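Myo-inositol phosphohydrolase (Mitsuokella multacida, PDB 4WU3) probably removes phosphate groups from phytate (inositol hexakisphosphate) as a PTP-like phosphatase, and binds inositol-(1,3,4,5)-tetrakisphosphate. Local coordinates at residues Y607-E612 with S623-A628; Y554-N559 with G565-R570; H256-N261 with Q305-Y310. The protein carries 2 engineered substitutions. One frame throughout, in Å; residues are numbered along the deposited sequence.

Contact 1: residues Y607-E612 with S623-A628; sequences YQYVQE and SQWLAA
W625 brings its indole up against helix 593-613, where E612, Y609 and Q608 all meet it. The polar part is a single bond: NE1 of W625 donates to OE1 of E612 at 2.9 Å, nearly straight at 169°. The oxygen sits almost in the indole plane, yet the N-H comes at it from above the carboxylate plane. The other oxygen is taken by NE2 of Q608, which donates to E612 OE2 at 2.8 Å and limits how far the carboxylate can turn.

The aromatic part belongs to Y609. Its CB lies over the six-membered ring of W625, 3.8 Å from the centroid, as a CH-pi contact. CG anti to the backbone N (chi1 162°) carries the ring alongside the indole, its edge on the five-membered ring, CD1 3.6 Å from W625 CG, in a T-shaped pair with planes 66° apart. Y609 OH bonds to T620 O.

Apolar contact at the indole rim comes from the extended chain of Q608, whose CG is 3.7 Å from W625 CZ2. Since W622 also meets Y609 edge-to-face, this is an aromatic cluster that fastens the short C-terminal helix 622-626 back onto the long helix 593-613.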
loop_
_atom_site.group_PDB
_atom_site.type_symbol
_atom_site.label_atom_id
_atom_site.label_comp_id
_atom_site.label_asym_id
_atom_site.label_seq_id
_atom_site.Cartn_x
_atom_site.Cartn_y
_atom_site.Cartn_z
ATOM N N TYR A 607 -8.410 37.724 18.076
ATOM C CA TYR A 607 -8.770 38.521 19.243
ATOM C C TYR A 607 -7.567 39.330 19.720
ATOM O O TYR A 607 -7.683 40.534 19.993
ATOM C CB TYR A 607 -9.277 37.630 20.368
ATOM C CG TYR A 607 -9.677 38.399 21.598
ATOM C CD1 TYR A 607 -10.944 38.958 21.708
ATOM C CD2 TYR A 607 -8.781 38.591 22.638
ATOM C CE1 TYR A 607 -11.315 39.680 22.827
ATOM C CE2 TYR A 607 -9.141 39.307 23.766
ATOM C CZ TYR A 607 -10.409 39.850 23.855
ATOM O OH TYR A 607 -10.764 40.568 24.974
ATOM N N GLN A 608 -6.406 38.680 19.794
ATOM C CA GLN A 608 -5.180 39.370 20.194
ATOM C C GLN A 608 -4.840 40.494 19.216
ATOM O O GLN A 608 -4.421 41.588 19.618
ATOM C CB GLN A 608 -3.987 38.407 20.280
ATOM C CG GLN A 608 -2.694 39.129 20.645
ATOM C CD GLN A 608 -1.486 38.220 20.775
ATOM O OE1 GLN A 608 -1.583 37.008 20.619
ATOM N NE2 GLN A 608 -0.330 38.821 21.053
ATOM N N TYR A 609 -4.994 40.209 17.931
ATOM C CA TYR A 609 -4.699 41.187 16.902
ATOM C C TYR A 609 -5.528 42.451 17.132
ATOM O O TYR A 609 -5.034 43.567 16.997
ATOM C CB TYR A 609 -4.977 40.600 15.516
ATOM C CG TYR A 609 -5.110 41.640 14.428
ATOM C CD1 TYR A 609 -3.992 42.277 13.911
ATOM C CD2 TYR A 609 -6.357 41.979 13.906
ATOM C CE1 TYR A 609 -4.108 43.231 12.917
ATOM C CE2 TYR A 609 -6.473 42.930 12.906
ATOM C CZ TYR A 609 -5.340 43.555 12.424
ATOM O OH TYR A 609 -5.423 44.500 11.433
ATOM N N VAL A 610 -6.796 42.263 17.470
ATOM C CA VAL A 610 -7.689 43.377 17.710
ATOM C C VAL A 610 -7.237 44.146 18.947
ATOM O O VAL A 610 -7.122 45.367 18.927
ATOM C CB VAL A 610 -9.142 42.901 17.901
ATOM C CG1 VAL A 610 -9.989 44.022 18.462
ATOM C CG2 VAL A 610 -9.720 42.418 16.580
ATOM N N GLN A 611 -6.988 43.429 20.029
ATOM C CA GLN A 611 -6.545 44.075 21.258
ATOM C C GLN A 611 -5.408 45.054 20.983
ATOM O O GLN A 611 -5.383 46.143 21.548
ATOM C CB GLN A 611 -6.091 43.030 22.273
ATOM C CG GLN A 611 -7.229 42.213 22.860
ATOM C CD GLN A 611 -8.256 43.069 23.586
ATOM O OE1 GLN A 611 -7.918 43.830 24.483
ATOM N NE2 GLN A 611 -9.508 42.953 23.190
ATOM N N GLU A 612 -4.503 44.668 20.084
ATOM C CA GLU A 612 -3.261 45.401 19.832
ATOM C C GLU A 612 -3.336 46.460 18.749
ATOM O O GLU A 612 -2.452 47.313 18.680
ATOM C CB GLU A 612 -2.152 44.429 19.419
ATOM C CG GLU A 612 -1.648 43.559 20.551
ATOM C CD GLU A 612 -0.539 42.626 20.119
ATOM O OE1 GLU A 612 0.071 42.857 19.049
ATOM O OE2 GLU A 612 -0.278 41.659 20.856
ATOM N N SER A 623 -2.398 40.303 7.950
ATOM C CA SER A 623 -1.325 39.549 7.311
ATOM C C SER A 623 0.050 39.992 7.813
ATOM O O SER A 623 0.886 39.157 8.142
ATOM C CB SER A 623 -1.408 39.692 5.792
ATOM O OG SER A 623 -2.492 38.925 5.295
ATOM N N GLN A 624 0.283 41.300 7.861
ATOM C CA GLN A 624 1.545 41.842 8.369
ATOM C C GLN A 624 1.746 41.454 9.842
ATOM O O GLN A 624 2.827 41.036 10.241
ATOM C CB GLN A 624 1.588 43.367 8.195
ATOM C CG GLN A 624 1.635 43.841 6.742
ATOM C CD GLN A 624 1.346 45.328 6.597
ATOM O OE1 GLN A 624 0.991 45.998 7.565
ATOM N NE2 GLN A 624 1.483 45.849 5.376
ATOM N N TRP A 625 0.688 41.570 10.639
ATOM C CA TRP A 625 0.744 41.197 12.047
ATOM C C TRP A 625 1.122 39.725 12.218
ATOM O O TRP A 625 2.005 39.392 13.004
ATOM C CB TRP A 625 -0.600 41.474 12.723
ATOM C CG TRP A 625 -0.596 41.276 14.226
ATOM C CD1 TRP A 625 -0.144 42.161 15.165
ATOM C CD2 TRP A 625 -1.071 40.129 14.954
ATOM N NE1 TRP A 625 -0.314 41.639 16.431
ATOM C CE2 TRP A 625 -0.874 40.393 16.328
ATOM C CE3 TRP A 625 -1.639 38.906 14.576
ATOM C CZ2 TRP A 625 -1.217 39.477 17.322
ATOM C CZ3 TRP A 625 -1.983 37.997 15.564
ATOM C CH2 TRP A 625 -1.774 38.287 16.922
ATOM N N LEU A 626 0.453 38.845 11.479
ATOM C CA LEU A 626 0.789 37.425 11.506
ATOM C C LEU A 626 2.263 37.233 11.201
ATOM O O LEU A 626 2.940 36.439 11.846
ATOM C CB LEU A 626 -0.035 36.652 10.476
ATOM C CG LEU A 626 -1.491 36.357 10.822
ATOM C CD1 LEU A 626 -2.145 35.562 9.702
ATOM C CD2 LEU A 626 -1.586 35.613 12.140
ATOM N N ALA A 627 2.747 37.958 10.197
ATOM C CA ALA A 627 4.132 37.843 9.754
ATOM C C ALA A 627 5.058 38.739 10.572
ATOM O O ALA A 627 5.625 39.695 10.045
ATOM C CB ALA A 627 4.240 38.193 8.270
ATOM N N ALA A 628 5.215 38.429 11.854
ATOM C CA ALA A 628 6.072 39.231 12.723
ATOM C C ALA A 628 6.337 38.523 14.044
ATOM O O ALA A 628 5.425 37.970 14.649
ATOM C CB ALA A 628 5.443 40.592 12.974
#

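Contact 2: residues Y554-N559 with G565-R570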
loop_
_atom_site.group_PDB
_atom_site.type_symbol
_atom_site.label_atom_id
_atom_site.label_comp_id
_atom_site.label_asym_id
_atom_site.label_seq_id
_atom_site.Cartn_x
_atom_site.Cartn_y
_atom_site.Cartn_z
ATOM N N TYR A 554 -15.934 40.891 13.216
ATOM C CA TYR A 554 -16.445 42.249 13.165
ATOM C C TYR A 554 -16.906 42.711 14.554
ATOM O O TYR A 554 -16.587 43.819 14.977
ATOM C CB TYR A 554 -17.592 42.328 12.157
ATOM C CG TYR A 554 -18.113 43.720 11.904
ATOM C CD1 TYR A 554 -17.251 44.755 11.576
ATOM C CD2 TYR A 554 -19.466 43.994 11.961
ATOM C CE1 TYR A 554 -17.724 46.028 11.334
ATOM C CE2 TYR A 554 -19.946 45.266 11.714
ATOM C CZ TYR A 554 -19.071 46.278 11.401
ATOM O OH TYR A 554 -19.554 47.550 11.160
ATOM N N ASP A 555 -17.653 41.864 15.260
ATOM C CA ASP A 555 -18.064 42.158 16.624
ATOM C C ASP A 555 -16.846 42.574 17.459
ATOM O O ASP A 555 -16.856 43.633 18.093
ATOM C CB ASP A 555 -18.757 40.940 17.235
ATOM C CG ASP A 555 -19.585 41.275 18.487
ATOM O OD1 ASP A 555 -19.551 42.432 18.972
ATOM O OD2 ASP A 555 -20.275 40.357 18.996
ATOM N N MET A 556 -15.797 41.751 17.438
ATOM C CA MET A 556 -14.584 42.015 18.212
ATOM C C MET A 556 -13.994 43.353 17.840
ATOM O O MET A 556 -13.596 44.136 18.711
ATOM C CB MET A 556 -13.498 40.977 17.931
ATOM C CG MET A 556 -13.661 39.657 18.636
ATOM S SD MET A 556 -12.387 38.503 18.093
ATOM C CE MET A 556 -13.370 37.018 17.999
ATOM N N MET A 557 -13.879 43.588 16.539
ATOM C CA MET A 557 -13.261 44.807 16.046
ATOM C C MET A 557 -13.959 46.029 16.636
ATOM O O MET A 557 -13.308 46.995 17.006
ATOM C CB MET A 557 -13.302 44.863 14.510
ATOM C CG MET A 557 -12.316 43.925 13.815
ATOM S SD MET A 557 -12.602 43.751 12.037
ATOM C CE MET A 557 -12.004 45.329 11.434
ATOM N N LYS A 558 -15.284 45.976 16.717
ATOM C CA LYS A 558 -16.091 47.129 17.128
ATOM C C LYS A 558 -16.221 47.213 18.646
ATOM O O LYS A 558 -16.470 48.276 19.195
ATOM C CB LYS A 558 -17.492 47.040 16.504
ATOM C CG LYS A 558 -17.511 46.911 14.986
ATOM C CD LYS A 558 -17.312 48.250 14.300
ATOM C CE LYS A 558 -18.544 49.132 14.447
ATOM N NZ LYS A 558 -18.390 50.422 13.723
ATOM N N ASN A 559 -16.040 46.082 19.317
ATOM C CA ASN A 559 -16.216 46.008 20.757
ATOM C C ASN A 559 -15.050 45.280 21.402
ATOM O O ASN A 559 -15.229 44.220 21.996
ATOM C CB ASN A 559 -17.520 45.286 21.084
ATOM C CG ASN A 559 -18.733 46.028 20.569
ATOM O OD1 ASN A 559 -19.178 46.996 21.166
ATOM N ND2 ASN A 559 -19.258 45.591 19.450
ATOM N N GLY A 565 -14.632 35.076 24.962
ATOM C CA GLY A 565 -15.707 34.162 25.298
ATOM C C GLY A 565 -17.101 34.759 25.229
ATOM O O GLY A 565 -18.059 34.060 24.878
ATOM N N ASP A 566 -17.239 36.042 25.563
ATOM C CA ASP A 566 -18.541 36.711 25.461
ATOM C C ASP A 566 -18.951 36.929 23.994
ATOM O O ASP A 566 -20.111 36.718 23.614
ATOM C CB ASP A 566 -18.534 38.043 26.212
ATOM C CG ASP A 566 -18.707 37.872 27.711
ATOM O OD1 ASP A 566 -18.710 36.726 28.197
ATOM O OD2 ASP A 566 -18.840 38.893 28.415
ATOM N N ILE A 567 -17.994 37.341 23.173
ATOM C CA ILE A 567 -18.229 37.497 21.738
ATOM C C ILE A 567 -18.700 36.162 21.141
ATOM O O ILE A 567 -19.767 36.078 20.525
ATOM C CB ILE A 567 -16.946 37.929 21.010
ATOM C CG1 ILE A 567 -16.492 39.318 21.469
ATOM C CG2 ILE A 567 -17.150 37.894 19.507
ATOM C CD1 ILE A 567 -17.331 40.462 20.937
ATOM N N LEU A 568 -17.905 35.116 21.323
ATOM C CA LEU A 568 -18.235 33.821 20.732
ATOM C C LEU A 568 -19.557 33.300 21.275
ATOM O O LEU A 568 -20.378 32.733 20.548
ATOM C CB LEU A 568 -17.109 32.814 20.980
ATOM C CG LEU A 568 -15.778 33.212 20.337
ATOM C CD1 LEU A 568 -14.781 32.069 20.414
ATOM C CD2 LEU A 568 -15.953 33.656 18.890
ATOM N N SER A 569 -19.773 33.512 22.562
ATOM C CA SER A 569 -20.996 33.060 23.196
ATOM C C SER A 569 -22.236 33.785 22.653
ATOM O O SER A 569 -23.227 33.152 22.298
ATOM C CB SER A 569 -20.878 33.217 24.709
ATOM O OG SER A 569 -19.811 32.415 25.210
ATOM N N ARG A 570 -22.195 35.105 22.548
ATOM C CA ARG A 570 -23.370 35.790 22.056
ATOM C C ARG A 570 -23.608 35.534 20.567
ATOM O O ARG A 570 -24.759 35.370 20.149
ATOM C CB ARG A 570 -23.326 37.281 22.375
ATOM C CG ARG A 570 -22.265 38.087 21.655
ATOM C CD ARG A 570 -21.981 39.332 22.470
ATOM N NE ARG A 570 -21.419 40.410 21.675
ATOM C CZ ARG A 570 -21.193 41.624 22.150
ATOM N NH1 ARG A 570 -20.686 42.554 21.383
ATOM N NH2 ARG A 570 -21.476 41.920 23.395
#
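D555 and R570 reach toward each other from the two helices, and this is where the contact is tightest. The guanidinium takes the carboxylate side-on: NH1 of R570 donates to D555 OD1 at 2.7 Å, and NE of R570 to D555 OD2 at 2.9 Å. Each oxygen uses its syn lone pair, and the two flat groups lie only 20° from coplanar, the form of a bidentate salt bridge. Q571 NE2 adds a bond to OD2, and T381 O and K383 O hold R570 NH2, fixing the buried pair from several sides. Were R570 replaced by an alanine, the buried carboxylate of D555 would probably lose its countercharge, and those two carbonyls this donor. N559 ND2 stands at the guanidinium edge, 3.9 Å from R570 NH1 and not bonded to it, and donates weakly to D555 OD1; N559 OD1 accepts from K383 NZ. Under the salt bridge, I567 pushes CD1 to 3.4 Å from D555 CG, the two side chains passing in opposite senses.

Helix 545-558 starts at the phosphate-binding loop of the PTP-like fold, whose residues S540 to R546 line the inositol phosphate pocket; its far end packs against helix 564-573, the segments roughly antiparallel at 139° with axes 10.1 Å apart.

On the M556 flank the fit is looser. M556 CG lies 4.0 Å from I567 CG2, and its CE, swung round at chi3 (-140°), stays 4.3 Å from L568 CD2. This flank is buried too, for I603, F606 and Y607 of helix 593-613 also pack on M556.

Contact 3: residues H256-N261 with Q305-Y310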
loop_
_atom_site.group_PDB
_atom_site.type_symbol
_atom_site.label_atom_id
_atom_site.label_comp_id
_atom_site.label_asym_id
_atom_site.label_seq_id
_atom_site.Cartn_x
_atom_site.Cartn_y
_atom_site.Cartn_z
ATOM N N HIS A 256 17.646 13.374 -7.604
ATOM C CA HIS A 256 18.707 14.338 -7.889
ATOM C C HIS A 256 19.659 13.794 -8.957
ATOM O O HIS A 256 19.941 14.462 -9.953
ATOM C CB HIS A 256 19.469 14.652 -6.592
ATOM C CG HIS A 256 20.368 15.849 -6.677
ATOM N ND1 HIS A 256 19.971 17.112 -6.291
ATOM C CD2 HIS A 256 21.650 15.970 -7.090
ATOM C CE1 HIS A 256 20.967 17.961 -6.473
ATOM N NE2 HIS A 256 22.000 17.290 -6.949
ATOM N N ASP A 257 20.142 12.571 -8.739
ATOM C CA ASP A 257 21.068 11.913 -9.659
ATOM C C ASP A 257 20.427 11.868 -11.051
ATOM O O ASP A 257 21.065 12.175 -12.055
ATOM C CB ASP A 257 21.370 10.507 -9.145
ATOM C CG ASP A 257 22.606 9.885 -9.776
ATOM O OD1 ASP A 257 23.013 10.303 -10.880
ATOM O OD2 ASP A 257 23.165 8.945 -9.174
ATOM N N ILE A 258 19.146 11.514 -11.100
ATOM C CA ILE A 258 18.412 11.441 -12.358
ATOM C C ILE A 258 18.324 12.801 -13.067
ATOM O O ILE A 258 18.516 12.901 -14.282
ATOM C CB ILE A 258 16.987 10.908 -12.109
ATOM C CG1 ILE A 258 17.020 9.385 -11.903
ATOM C CG2 ILE A 258 16.066 11.302 -13.249
ATOM C CD1 ILE A 258 15.783 8.839 -11.223
ATOM N N LEU A 259 18.024 13.846 -12.307
ATOM C CA LEU A 259 17.954 15.206 -12.857
ATOM C C LEU A 259 19.293 15.667 -13.445
ATOM O O LEU A 259 19.323 16.437 -14.405
ATOM C CB LEU A 259 17.507 16.190 -11.783
ATOM C CG LEU A 259 16.013 16.191 -11.464
ATOM C CD1 LEU A 259 15.737 16.906 -10.152
ATOM C CD2 LEU A 259 15.235 16.827 -12.612
ATOM N N LYS A 260 20.393 15.199 -12.871
ATOM C CA LYS A 260 21.713 15.559 -13.368
ATOM C C LYS A 260 22.214 14.622 -14.472
ATOM O O LYS A 260 22.973 15.037 -15.325
ATOM C CB LYS A 260 22.736 15.539 -12.232
ATOM C CG LYS A 260 22.460 16.508 -11.108
ATOM C CD LYS A 260 22.629 17.936 -11.565
ATOM C CE LYS A 260 22.479 18.871 -10.379
ATOM N NZ LYS A 260 22.790 20.286 -10.723
ATOM N N ASN A 261 21.797 13.364 -14.459
ATOM C CA ASN A 261 22.509 12.363 -15.225
ATOM C C ASN A 261 21.663 11.394 -16.031
ATOM O O ASN A 261 22.206 10.493 -16.663
ATOM C CB ASN A 261 23.391 11.556 -14.278
ATOM C CG ASN A 261 24.422 12.411 -13.571
ATOM O OD1 ASN A 261 25.159 13.161 -14.207
ATOM N ND2 ASN A 261 24.488 12.293 -12.247
ATOM N N GLN A 305 11.178 4.853 -11.132
ATOM C CA GLN A 305 11.173 4.450 -12.541
ATOM C C GLN A 305 10.416 5.487 -13.363
ATOM O O GLN A 305 10.860 5.896 -14.428
ATOM C CB GLN A 305 10.528 3.075 -12.721
ATOM C CG GLN A 305 11.269 1.933 -12.036
ATOM C CD GLN A 305 10.563 0.600 -12.186
ATOM O OE1 GLN A 305 9.932 0.106 -11.257
ATOM N NE2 GLN A 305 10.675 0.006 -13.363
ATOM N N HIS A 306 9.266 5.914 -12.869
ATOM C CA HIS A 306 8.454 6.869 -13.618
ATOM C C HIS A 306 9.120 8.235 -13.678
ATOM O O HIS A 306 9.069 8.896 -14.712
ATOM C CB HIS A 306 7.058 7.008 -13.013
ATOM C CG HIS A 306 6.279 5.733 -12.994
ATOM N ND1 HIS A 306 6.201 4.892 -14.084
ATOM C CD2 HIS A 306 5.536 5.159 -12.020
ATOM C CE1 HIS A 306 5.450 3.850 -13.775
ATOM N NE2 HIS A 306 5.033 3.988 -12.530
ATOM N N PHE A 307 9.724 8.663 -12.572
ATOM C CA PHE A 307 10.475 9.919 -12.559
ATOM C C PHE A 307 11.646 9.870 -13.546
ATOM O O PHE A 307 11.903 10.852 -14.254
ATOM C CB PHE A 307 10.990 10.239 -11.150
ATOM C CG PHE A 307 11.637 11.596 -11.031
ATOM C CD1 PHE A 307 10.868 12.738 -10.890
ATOM C CD2 PHE A 307 13.009 11.724 -11.058
ATOM C CE1 PHE A 307 11.466 13.986 -10.782
ATOM C CE2 PHE A 307 13.606 12.966 -10.960
ATOM C CZ PHE A 307 12.837 14.099 -10.819
ATOM N N TYR A 308 12.359 8.742 -13.599
ATOM C CA TYR A 308 13.439 8.570 -14.587
ATOM C C TYR A 308 12.938 8.788 -16.016
ATOM O O TYR A 308 13.520 9.572 -16.792
ATOM C CB TYR A 308 14.045 7.173 -14.486
ATOM C CG TYR A 308 15.219 6.931 -15.407
ATOM C CD1 TYR A 308 16.503 7.299 -15.031
ATOM C CD2 TYR A 308 15.051 6.321 -16.647
ATOM C CE1 TYR A 308 17.585 7.071 -15.856
ATOM C CE2 TYR A 308 16.135 6.090 -17.483
ATOM C CZ TYR A 308 17.402 6.463 -17.074
ATOM O OH TYR A 308 18.496 6.245 -17.894
ATOM N N ASP A 309 11.860 8.083 -16.354
ATOM C CA ASP A 309 11.210 8.223 -17.656
ATOM C C ASP A 309 10.797 9.669 -17.935
ATOM O O ASP A 309 10.964 10.146 -19.045
ATOM C CB ASP A 309 9.984 7.304 -17.754
ATOM C CG ASP A 309 10.353 5.848 -17.795
ATOM O OD1 ASP A 309 11.533 5.556 -17.996
ATOM O OD2 ASP A 309 9.471 4.988 -17.611
ATOM N N TYR A 310 10.256 10.351 -16.930
ATOM C CA TYR A 310 9.812 11.731 -17.084
ATOM C C TYR A 310 10.979 12.646 -17.438
ATOM O O TYR A 310 10.888 13.460 -18.360
ATOM C CB TYR A 310 9.155 12.239 -15.803
ATOM C CG TYR A 310 9.070 13.741 -15.744
ATOM C CD1 TYR A 310 8.158 14.433 -16.524
ATOM C CD2 TYR A 310 9.904 14.473 -14.901
ATOM C CE1 TYR A 310 8.080 15.805 -16.475
ATOM C CE2 TYR A 310 9.824 15.850 -14.843
ATOM C CZ TYR A 310 8.912 16.508 -15.633
ATOM O OH TYR A 310 8.844 17.884 -15.595
#
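I258 points toward the neighbouring helix and packs against two successive aromatic residues, F307 and Y308. Its two branches divide the work. CG2 goes to F307, 3.7 Å from CE2, approaching that ring obliquely; CG1 goes to Y308, 3.8 Å from CD1 and near the plane of the ring, so Y308 is met at its edge. The CD1 methyl of I258 reaches in between, 4.0 Å from F307 CD2 and 4.1 Å from Y308 CB. Both aromatic residues have CG anti to the backbone N (chi1 -173° for F307 and -177° for Y308), and because they follow each other on one helix their rings spread apart.

Helix 247-261 follows strand 237-241, the middle strand of a five-stranded mixed sheet, as the helix after the phosphate-binding loop does in PTP-like phosphatases. Its end runs beside helix 291-313 in nearly the same direction, 20° between the segments, with axes 9.7 Å apart. I270 of helix 267-276 and V311 also pack on I258.

L259 meets F307 at about a right angle. Its CG lies 3.9 Å from F307 CZ, close to the ring plane, and both methyls are near the same atom, so the fork of the two methyls straddles the CZ end of the ring. F225 and Y229 of helix 219-230 touch L259 as well. Polar bonds lie around this apolar seam: Y308 OH is bonded to V265 O, and on the outer side D309 makes a salt bridge with K329 of the second subunit.

Along the chain contact 3 comes first, then contact 2, then contact 1. Contacts 1 and 2 are neighbours, with centres 16 Å apart, and they touch: Y607 and V610 of helix 593-613 pack on M556 and M557 of helix 545-558, so helices 564-573, 545-558, 593-613 and 622-626 pack one on the next. Contact 3 lies on the opposite side of the chain's centre, its own centre about 45 Å from that of contact 1 and 55 Å from that of contact 2. Helices 247-261 and 545-558 each follow the middle strand of a similar five-stranded sheet, consistent with two related PTP-like units in one chain, each with inositol phosphate bound nearby.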